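Local coordinates for putative membrane protein COG4129 (Clostridium difficile, PDB 3KMI), which is of unproven function but is probably a membrane exporter of aromatic acids, represented here by its all-helical C-terminal domain, at residues S100-A105 against A155-C160; Y46-L51 against S83-L88; T118-E123 against Q166-R171. One frame throughout, in Å; residues are numbered along the deposited sequence.

Contact 1 (S100-A105 against A155-C160); sequences STPPQA and AILFLC
Leu157 of helix 148-176 carries its whole side of this contact, pushing its isobutyl end against the first turn of helix 103-117. Its two methyls divide the apolar work: CD2 rests on the methyl of Ala105, with Leu157 CD2 to Ala105 CB at 3.9 Å, while CD1 faces the start of the helix and meets the pyrrolidine ring of Pro102, Leu157 CD1 to Pro102 CG being 4.2 Å. The branch gets there because CG lies anti to the carbonyl carbon (chi1 -64°) and the chain then runs on extended to CD1. Gln104 adds only the root of its side chain, 4.5 Å from Gln104 CB to Leu157 CD1; the end of that side chain leads away from Leu157, and the side chain touches Ser138 and Met139 of helix 124-140.

The polar bonds nearby run within or away from the two segments. Pro102 occupies the N-cap position, and its carbonyl oxygen takes a weak bond from Ala105 N, with 2.9 Å between Ala105 N and Pro102 O. Leu157 CD1 sits 4.0 Å from that same Ala105 N, so a methyl lies beside the opening turn. The preceding loop is tied elsewhere, Thr101 OG1 being hydrogen-bonded to Ile32 O of helix 7-33.

Met139 of helix 124-140, Leu108 of helix 103-117 and Leu98 of the preceding loop also touch Leu157, so it sits in an apolar cluster. With 113 Å² buried and van der Waals contact as the sole cross-segment interaction found, the chemistry implies that shape and exclusion of water, rather than directed bonds, join the beginning of helix 103-117 to helix 148-176.

Contact 2 (Y46-L51 against S83-L88); sequences YTLNSL and SQRDIL
Asn49 and Arg85 meet at about a right angle across two neighbouring helices of an all-helical bundle, helix 41-61 and helix 68-95. The pair is antiparallel, 158° between the N-to-C directions of the two short segments, and their axes are 11.4 Å apart at closest approach, a gap bridged by side chains.

Arg85 does its part by leaving its helix with CG anti to the backbone N (chi1 -176°) and then bending at chi2 and chi3, which places the guanidinium between Asn49 and the Asp86 carboxylate. The amide plane of Asn49 and the guanidinium plane are turned 56° apart. Arg85 NH1 donates to Asn49 OD1 at 2.7 Å; the oxygen lies nearly in the guanidinium plane, yet the donor stands above the plane of the Asn49 carbonyl. The same oxygen leans over the aliphatic stem, since Arg85 CG and CD both lie close to it.

Deeper in, Leu48 crosses that stem obliquely. Its CD2 methyl touches two partners: Leu48 CD2 is 3.9 Å from Arg85 CG and 4.0 Å from Leu88 CD1. Leu88 continues this apolar side toward Ile28 of helix 7-33. Leu45 and Ile52, roughly one turn either way from Leu48 and Asn49, also touch Arg85.

A second partner on its own helix fixes the rotation of the guanidinium: Asp86, whose carboxylate forms a salt bridge with it. Arg85 NE reaches Asp86 OD1 at 2.9 Å, on the anti side of the carboxylate and tilted out of its plane.

Contact 3 (T118-E123 against Q166-R171); sequences TEFEAE and QFLVNR
Phe120 lies with one face against the aliphatic stem of Arg171, and this is the tight part of the contact. Arg171 CG stands 3.5 Å from the centroid of the Phe120 ring and only 5° off the ring normal, a CH-pi contact centred on the ring. The next carbon is displaced toward the rim, with Arg171 CD 3.5 Å from Phe120 CE1. The ring is also met at its edge: Leu168 CD2 approaches in the ring plane, 3.8 Å from Phe120 CZ, and the two side chains cross at about a right angle. Leu128 of helix 124-140 touches both Phe120 and Leu168, extending this apolar patch to a second helix.

The two segments have different characters. Residues 118-123 form the irregular connection between helix 103-117 and helix 124-140 of the helical bundle, whereas 166-171 is a regular part of helix 148-176; Phe120 is the loop residue that makes the side-chain contacts with the helix.

Beyond the ring the contact turns polar and looser, with a water in it. Arg171 leaves its backbone extended, CG anti to the backbone N (chi1 -180°), which lays CB and CG against the ring; the bend at chi3 then turns the guanidinium aside, its plane almost perpendicular to the ring, 87° apart. The guanidinium therefore does not stack on Phe120; Phe167 CZ lies over one of its faces instead. Its polar end is shared: NH2 is hydrogen-bonded to Ser22 OG of helix 7-33, and Arg171 NH1 gives a hydrogen bond to a water oxygen 2.8 Å away. That water lies at the guanidinium edge and its oxygen is 2.7 Å from Thr118 O, to which it probably donates. On the exposed side of the loop, in one of two conformers, Glu119 OE2 is 6.6 Å from Arg171 NH1, too far for a direct ion pair.

Helix 148-176 takes part in both contact 1 and contact 3, whose centres are 22 Å apart, and their segments alternate along the chain; helix 103-117 is packed at its start in contact 1 and followed by the loop of contact 3. Contact 2 closes before either opens and lies across the chain's centre from contact 1, 23 Å between centres. Contacts 2 and 3, 17 Å apart by centres, touch directly: Gln84 OE1 probably accepts a hydrogen bond from Asn170 ND2 at 2.9 Å, and Gln84 NE2 probably donates to Phe167 O at 3.0 Å, linking helix 68-95 to helix 148-176. All three belong to the putative aromatic acid exporter C-terminal domain.

Contact 1 (S100-A105 against A155-C160)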
loop_
_atom_site.group_PDB
_atom_site.type_symbol
_atom_site.label_atom_id
_atom_site.label_comp_id
_atom_site.label_asym_id
_atom_site.label_seq_id
_atom_site.Cartn_x
_atom_site.Cartn_y
_atom_site.Cartn_z
ATOM N N SER A 100 5.935 19.533 -10.399
ATOM C CA SER A 100 7.298 20.027 -10.687
ATOM C C SER A 100 8.167 18.748 -10.698
ATOM O O SER A 100 7.745 17.730 -10.146
ATOM C CB SER A 100 7.707 20.943 -9.528
ATOM O OG SER A 100 8.941 21.606 -9.733
ATOM N N THR A 101 9.356 18.790 -11.285
ATOM C CA THR A 101 10.293 17.676 -11.153
ATOM C C THR A 101 11.581 18.179 -10.514
ATOM O O THR A 101 12.563 18.407 -11.231
ATOM C CB THR A 101 10.627 17.032 -12.523
ATOM O OG1 THR A 101 9.418 16.811 -13.246
ATOM C CG2 THR A 101 11.353 15.683 -12.354
ATOM N N PRO A 102 11.597 18.383 -9.170
ATOM C CA PRO A 102 12.858 18.869 -8.539
ATOM C C PRO A 102 13.987 17.787 -8.540
ATOM O O PRO A 102 13.728 16.661 -8.919
ATOM C CB PRO A 102 12.413 19.201 -7.116
ATOM C CG PRO A 102 11.266 18.285 -6.869
ATOM C CD PRO A 102 10.513 18.278 -8.177
ATOM N N PRO A 103 15.229 18.137 -8.140
ATOM C CA PRO A 103 16.307 17.169 -8.190
ATOM C C PRO A 103 15.988 15.878 -7.475
ATOM O O PRO A 103 16.310 14.835 -7.995
ATOM C CB PRO A 103 17.454 17.903 -7.483
ATOM C CG PRO A 103 17.230 19.279 -7.847
ATOM C CD PRO A 103 15.746 19.471 -7.778
ATOM N N GLN A 104 15.338 15.940 -6.315
ATOM C CA GLN A 104 14.978 14.711 -5.574
ATOM C C GLN A 104 13.986 13.803 -6.326
ATOM O O GLN A 104 14.032 12.589 -6.179
ATOM C CB GLN A 104 14.445 15.050 -4.181
ATOM C CG GLN A 104 15.499 15.535 -3.172
ATOM C CD GLN A 104 16.660 14.547 -2.977
ATOM O OE1 GLN A 104 17.836 14.925 -3.053
ATOM N NE2 GLN A 104 16.334 13.286 -2.726
ATOM N N ALA A 105 13.103 14.409 -7.127
ATOM C CA ALA A 105 12.215 13.659 -8.031
ATOM C C ALA A 105 13.009 12.964 -9.128
ATOM O O ALA A 105 12.769 11.803 -9.427
ATOM C CB ALA A 105 11.126 14.605 -8.644
ATOM N N ALA A 155 5.732 15.813 -0.047
ATOM C CA ALA A 155 4.911 14.760 0.519
ATOM C C ALA A 155 4.566 13.682 -0.485
ATOM O O ALA A 155 4.604 12.508 -0.138
ATOM C CB ALA A 155 3.637 15.337 1.202
ATOM N N ILE A 156 4.238 14.050 -1.725
ATOM C CA ILE A 156 3.979 13.035 -2.761
ATOM C C ILE A 156 5.195 12.130 -2.962
ATOM O O ILE A 156 5.067 10.908 -3.095
ATOM C CB ILE A 156 3.633 13.667 -4.132
ATOM C CG1 ILE A 156 2.247 14.279 -4.094
ATOM C CG2 ILE A 156 3.670 12.637 -5.225
ATOM C CD1 ILE A 156 1.988 15.171 -5.314
ATOM N N LEU A 157 6.377 12.734 -2.985
ATOM C CA LEU A 157 7.596 11.987 -3.220
ATOM C C LEU A 157 7.830 11.053 -2.043
ATOM O O LEU A 157 8.284 9.949 -2.222
ATOM C CB LEU A 157 8.807 12.944 -3.407
ATOM C CG LEU A 157 8.794 13.889 -4.616
ATOM C CD1 LEU A 157 10.000 14.903 -4.654
ATOM C CD2 LEU A 157 8.780 13.090 -5.917
ATOM N N PHE A 158 7.509 11.488 -0.838
ATOM C CA PHE A 158 7.723 10.619 0.318
ATOM C C PHE A 158 6.736 9.438 0.348
ATOM O O PHE A 158 7.089 8.335 0.787
ATOM C CB PHE A 158 7.653 11.408 1.629
ATOM C CG PHE A 158 8.293 10.697 2.781
ATOM C CD1 PHE A 158 9.670 10.753 2.965
ATOM C CD2 PHE A 158 7.532 9.962 3.666
ATOM C CE1 PHE A 158 10.272 10.090 4.010
ATOM C CE2 PHE A 158 8.123 9.295 4.724
ATOM C CZ PHE A 158 9.499 9.364 4.899
ATOM N N LEU A 159 5.512 9.675 -0.119
ATOM C CA LEU A 159 4.510 8.593 -0.223
ATOM C C LEU A 159 4.926 7.541 -1.249
ATOM O O LEU A 159 4.604 6.337 -1.087
ATOM C CB LEU A 159 3.109 9.139 -0.557
ATOM C CG LEU A 159 2.382 9.999 0.486
ATOM C CD1 LEU A 159 1.458 10.990 -0.190
ATOM C CD2 LEU A 159 1.664 9.143 1.479
ATOM N N CYS A 160 5.604 8.001 -2.302
ATOM C CA CYS A 160 6.236 7.072 -3.279
ATOM C C CYS A 160 7.236 6.109 -2.623
ATOM O O CYS A 160 7.215 4.913 -2.906
ATOM C CB CYS A 160 6.891 7.846 -4.396
ATOM S SG CYS A 160 5.663 8.573 -5.492
#

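Contact 2 (Y46-L51 against S83-L88)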
loop_
_atom_site.group_PDB
_atom_site.type_symbol
_atom_site.label_atom_id
_atom_site.label_comp_id
_atom_site.label_asym_id
_atom_site.label_seq_id
_atom_site.Cartn_x
_atom_site.Cartn_y
_atom_site.Cartn_z
ATOM N N TYR A 46 -3.047 -2.441 -18.558
ATOM C CA TYR A 46 -4.039 -3.329 -19.116
ATOM C C TYR A 46 -3.467 -4.688 -19.518
ATOM O O TYR A 46 -4.077 -5.700 -19.263
ATOM C CB TYR A 46 -4.718 -2.687 -20.327
ATOM C CG TYR A 46 -5.798 -3.577 -20.871
ATOM C CD1 TYR A 46 -6.960 -3.834 -20.123
ATOM C CD2 TYR A 46 -5.649 -4.212 -22.110
ATOM C CE1 TYR A 46 -7.980 -4.665 -20.636
ATOM C CE2 TYR A 46 -6.666 -5.054 -22.622
ATOM C CZ TYR A 46 -7.826 -5.266 -21.874
ATOM O OH TYR A 46 -8.823 -6.088 -22.361
ATOM N N THR A 47 -2.303 -4.712 -20.148
ATOM C CA THR A 47 -1.685 -5.980 -20.554
ATOM C C THR A 47 -1.384 -6.848 -19.313
ATOM O O THR A 47 -1.636 -8.068 -19.279
ATOM C CB THR A 47 -0.340 -5.732 -21.311
ATOM O OG1 THR A 47 -0.568 -4.916 -22.461
ATOM C CG2 THR A 47 0.369 -7.059 -21.693
ATOM N N LEU A 48 -0.817 -6.219 -18.303
ATOM C CA LEU A 48 -0.516 -6.902 -17.045
ATOM C C LEU A 48 -1.787 -7.394 -16.368
ATOM O O LEU A 48 -1.825 -8.539 -15.917
ATOM C CB LEU A 48 0.267 -6.000 -16.108
ATOM C CG LEU A 48 0.327 -6.412 -14.622
ATOM C CD1 LEU A 48 1.256 -7.595 -14.503
ATOM C CD2 LEU A 48 0.854 -5.258 -13.776
ATOM N N ASN A 49 -2.823 -6.551 -16.282
ATOM C CA ASN A 49 -4.084 -7.003 -15.703
ATOM C C ASN A 49 -4.648 -8.190 -16.500
ATOM O O ASN A 49 -5.174 -9.140 -15.899
ATOM C CB ASN A 49 -5.129 -5.868 -15.655
ATOM C CG ASN A 49 -4.920 -4.925 -14.468
ATOM O OD1 ASN A 49 -4.295 -5.295 -13.465
ATOM N ND2 ASN A 49 -5.471 -3.727 -14.565
ATOM N N SER A 50 -4.561 -8.127 -17.839
ATOM C CA SER A 50 -5.135 -9.214 -18.669
ATOM C C SER A 50 -4.354 -10.539 -18.455
ATOM O O SER A 50 -4.949 -11.632 -18.434
ATOM C CB SER A 50 -5.176 -8.834 -20.144
ATOM O OG SER A 50 -5.956 -7.681 -20.333
ATOM N N LEU A 51 -3.038 -10.441 -18.300
ATOM C CA LEU A 51 -2.206 -11.629 -17.961
ATOM C C LEU A 51 -2.419 -12.185 -16.560
ATOM O O LEU A 51 -2.317 -13.430 -16.319
ATOM C CB LEU A 51 -0.698 -11.329 -18.138
ATOM C CG LEU A 51 0.194 -12.597 -18.079
ATOM C CD1 LEU A 51 -0.230 -13.685 -19.023
ATOM C CD2 LEU A 51 1.685 -12.288 -18.324
ATOM N N SER A 83 -0.570 -7.818 -5.536
ATOM C CA SER A 83 -0.050 -6.803 -4.595
ATOM C C SER A 83 0.894 -5.775 -5.263
ATOM O O SER A 83 0.847 -4.570 -4.959
ATOM C CB SER A 83 0.707 -7.495 -3.482
ATOM O OG SER A 83 -0.179 -8.014 -2.527
ATOM N N GLN A 84 1.757 -6.258 -6.153
ATOM C CA GLN A 84 2.660 -5.367 -6.929
ATOM C C GLN A 84 1.838 -4.492 -7.858
ATOM O O GLN A 84 2.142 -3.328 -7.993
ATOM C CB GLN A 84 3.681 -6.141 -7.779
ATOM C CG GLN A 84 4.643 -7.042 -6.948
ATOM C CD GLN A 84 5.583 -6.196 -6.073
ATOM O OE1 GLN A 84 5.133 -5.437 -5.206
ATOM N NE2 GLN A 84 6.885 -6.328 -6.297
ATOM N N ARG A 85 0.850 -5.089 -8.542
ATOM C CA ARG A 85 -0.034 -4.343 -9.456
ATOM C C ARG A 85 -0.747 -3.200 -8.686
ATOM O O ARG A 85 -0.817 -2.065 -9.179
ATOM C CB ARG A 85 -1.055 -5.300 -10.133
ATOM C CG ARG A 85 -1.970 -4.621 -11.198
ATOM C CD ARG A 85 -3.249 -3.965 -10.577
ATOM N NE ARG A 85 -3.818 -4.838 -9.540
ATOM C CZ ARG A 85 -4.439 -5.987 -9.765
ATOM N NH1 ARG A 85 -4.661 -6.433 -11.010
ATOM N NH2 ARG A 85 -4.876 -6.684 -8.726
ATOM N N ASP A 86 -1.324 -3.513 -7.525
ATOM C CA ASP A 86 -1.930 -2.482 -6.686
ATOM C C ASP A 86 -0.945 -1.336 -6.325
ATOM O O ASP A 86 -1.327 -0.164 -6.322
ATOM C CB ASP A 86 -2.522 -3.094 -5.392
ATOM C CG ASP A 86 -3.770 -3.953 -5.654
ATOM O OD1 ASP A 86 -4.253 -3.998 -6.806
ATOM O OD2 ASP A 86 -4.242 -4.638 -4.724
ATOM N N ILE A 87 0.287 -1.694 -5.988
ATOM C CA ILE A 87 1.307 -0.693 -5.576
ATOM C C ILE A 87 1.673 0.170 -6.790
ATOM O O ILE A 87 1.874 1.381 -6.654
ATOM C CB ILE A 87 2.558 -1.378 -5.000
ATOM C CG1 ILE A 87 2.285 -1.952 -3.604
ATOM C CG2 ILE A 87 3.798 -0.412 -4.923
ATOM C CD1 ILE A 87 3.367 -2.968 -3.170
ATOM N N LEU A 88 1.749 -0.449 -7.960
ATOM C CA LEU A 88 1.916 0.307 -9.215
ATOM C C LEU A 88 0.823 1.343 -9.407
ATOM O O LEU A 88 1.105 2.519 -9.719
ATOM C CB LEU A 88 1.982 -0.623 -10.448
ATOM C CG LEU A 88 3.216 -1.546 -10.572
ATOM C CD1 LEU A 88 2.994 -2.622 -11.677
ATOM C CD2 LEU A 88 4.490 -0.715 -10.850
#

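Contact 3 (T118-E123 against Q166-R171)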
loop_
_atom_site.group_PDB
_atom_site.type_symbol
_atom_site.label_atom_id
_atom_site.label_comp_id
_atom_site.label_asym_id
_atom_site.label_seq_id
_atom_site.Cartn_x
_atom_site.Cartn_y
_atom_site.Cartn_z
ATOM N N THR A 118 17.035 -4.062 -12.791
ATOM C CA THR A 118 17.974 -4.900 -12.067
ATOM C C THR A 118 17.361 -6.265 -11.781
ATOM O O THR A 118 16.313 -6.372 -11.126
ATOM C CB THR A 118 18.447 -4.222 -10.731
ATOM O OG1 THR A 118 19.046 -2.947 -11.017
ATOM C CG2 THR A 118 19.484 -5.095 -10.000
ATOM N N GLU A 119 18.008 -7.309 -12.284
ATOM C CA GLU A 119 17.602 -8.680 -11.971
ATOM C C GLU A 119 17.933 -8.952 -10.501
ATOM O O GLU A 119 19.020 -8.623 -10.046
ATOM C CB GLU A 119 18.326 -9.670 -12.884
ATOM C CG GLU A 119 17.770 -9.728 -14.302
ATOM C CD GLU A 119 16.257 -9.860 -14.332
ATOM O OE1 GLU A 119 15.743 -10.890 -13.838
ATOM O OE2 GLU A 119 15.580 -8.928 -14.844
ATOM N N PHE A 120 16.989 -9.522 -9.757
ATOM C CA PHE A 120 17.201 -9.744 -8.347
ATOM C C PHE A 120 18.129 -10.928 -8.183
ATOM O O PHE A 120 17.891 -11.999 -8.755
ATOM C CB PHE A 120 15.877 -9.930 -7.608
ATOM C CG PHE A 120 15.372 -8.674 -6.933
ATOM C CD1 PHE A 120 15.289 -7.467 -7.627
ATOM C CD2 PHE A 120 14.981 -8.712 -5.593
ATOM C CE1 PHE A 120 14.813 -6.308 -6.991
ATOM C CE2 PHE A 120 14.504 -7.564 -4.958
ATOM C CZ PHE A 120 14.414 -6.365 -5.667
ATOM N N GLU A 121 19.240 -10.684 -7.496
ATOM C CA GLU A 121 20.171 -11.745 -7.077
ATOM C C GLU A 121 20.178 -11.758 -5.552
ATOM O O GLU A 121 19.424 -11.013 -4.939
ATOM C CB GLU A 121 21.576 -11.513 -7.644
ATOM C CG GLU A 121 21.593 -11.300 -9.170
ATOM C CD GLU A 121 22.956 -11.519 -9.792
ATOM O OE1 GLU A 121 23.955 -10.979 -9.263
ATOM O OE2 GLU A 121 23.025 -12.232 -10.820
ATOM N N ALA A 122 21.019 -12.594 -4.945
ATOM C CA ALA A 122 20.985 -12.815 -3.494
ATOM C C ALA A 122 20.811 -11.544 -2.647
ATOM O O ALA A 122 19.952 -11.484 -1.771
ATOM C CB ALA A 122 22.231 -13.600 -3.037
ATOM N N GLU A 123 21.621 -10.529 -2.916
ATOM C CA GLU A 123 21.699 -9.374 -2.036
ATOM C C GLU A 123 20.922 -8.168 -2.558
ATOM O O GLU A 123 20.891 -7.110 -1.918
ATOM C CB GLU A 123 23.171 -9.000 -1.815
ATOM C CG GLU A 123 23.455 -8.366 -0.453
ATOM C CD GLU A 123 22.881 -9.174 0.698
ATOM O OE1 GLU A 123 23.033 -10.418 0.696
ATOM O OE2 GLU A 123 22.277 -8.564 1.602
ATOM N N GLN A 166 7.402 -1.477 0.126
ATOM C CA GLN A 166 6.594 -2.695 0.012
ATOM C C GLN A 166 6.813 -3.394 -1.323
ATOM O O GLN A 166 6.873 -4.598 -1.350
ATOM C CB GLN A 166 5.113 -2.454 0.247
ATOM C CG GLN A 166 4.403 -3.821 0.476
ATOM C CD GLN A 166 5.006 -4.646 1.663
ATOM O OE1 GLN A 166 5.186 -4.135 2.783
ATOM N NE2 GLN A 166 5.287 -5.925 1.409
ATOM N N PHE A 167 6.958 -2.637 -2.420
ATOM C CA PHE A 167 7.339 -3.230 -3.709
ATOM C C PHE A 167 8.618 -4.084 -3.633
ATOM O O PHE A 167 8.677 -5.211 -4.163
ATOM C CB PHE A 167 7.521 -2.131 -4.775
ATOM C CG PHE A 167 7.734 -2.675 -6.157
ATOM C CD1 PHE A 167 6.648 -2.859 -7.008
ATOM C CD2 PHE A 167 9.023 -3.045 -6.593
ATOM C CE1 PHE A 167 6.811 -3.355 -8.258
ATOM C CE2 PHE A 167 9.211 -3.568 -7.839
ATOM C CZ PHE A 167 8.096 -3.721 -8.695
ATOM N N LEU A 168 9.634 -3.578 -2.946
ATOM C CA LEU A 168 10.904 -4.295 -2.855
ATOM C C LEU A 168 10.790 -5.503 -1.941
ATOM O O LEU A 168 11.407 -6.524 -2.208
ATOM C CB LEU A 168 12.054 -3.379 -2.385
ATOM C CG LEU A 168 12.509 -2.302 -3.389
ATOM C CD1 LEU A 168 13.349 -1.195 -2.698
ATOM C CD2 LEU A 168 13.293 -2.905 -4.602
ATOM N N VAL A 169 9.972 -5.394 -0.893
ATOM C CA VAL A 169 9.750 -6.521 0.016
ATOM C C VAL A 169 9.070 -7.635 -0.759
ATOM O O VAL A 169 9.420 -8.824 -0.590
ATOM C CB VAL A 169 8.922 -6.109 1.254
ATOM C CG1 VAL A 169 8.430 -7.345 2.052
ATOM C CG2 VAL A 169 9.736 -5.152 2.127
ATOM N N ASN A 170 8.104 -7.236 -1.585
ATOM C CA ASN A 170 7.340 -8.151 -2.435
ATOM C C ASN A 170 8.219 -8.822 -3.489
ATOM O O ASN A 170 8.101 -10.025 -3.740
ATOM C CB ASN A 170 6.158 -7.434 -3.142
ATOM C CG ASN A 170 4.971 -7.188 -2.215
ATOM O OD1 ASN A 170 4.871 -7.786 -1.160
ATOM N ND2 ASN A 170 4.069 -6.290 -2.612
ATOM N N ARG A 171 9.105 -8.056 -4.108
ATOM C CA ARG A 171 9.929 -8.609 -5.185
ATOM C C ARG A 171 10.931 -9.612 -4.586
ATOM O O ARG A 171 11.208 -10.643 -5.185
ATOM C CB ARG A 171 10.618 -7.507 -5.990
ATOM C CG ARG A 171 11.493 -8.066 -7.147
ATOM C CD ARG A 171 11.615 -7.106 -8.277
ATOM N NE ARG A 171 10.417 -7.053 -9.110
ATOM C CZ ARG A 171 10.339 -6.427 -10.276
ATOM N NH1 ARG A 171 11.413 -5.809 -10.788
ATOM N NH2 ARG A 171 9.193 -6.463 -10.973
HETATM O O HOH W 1 14.033 -5.504 -10.009
#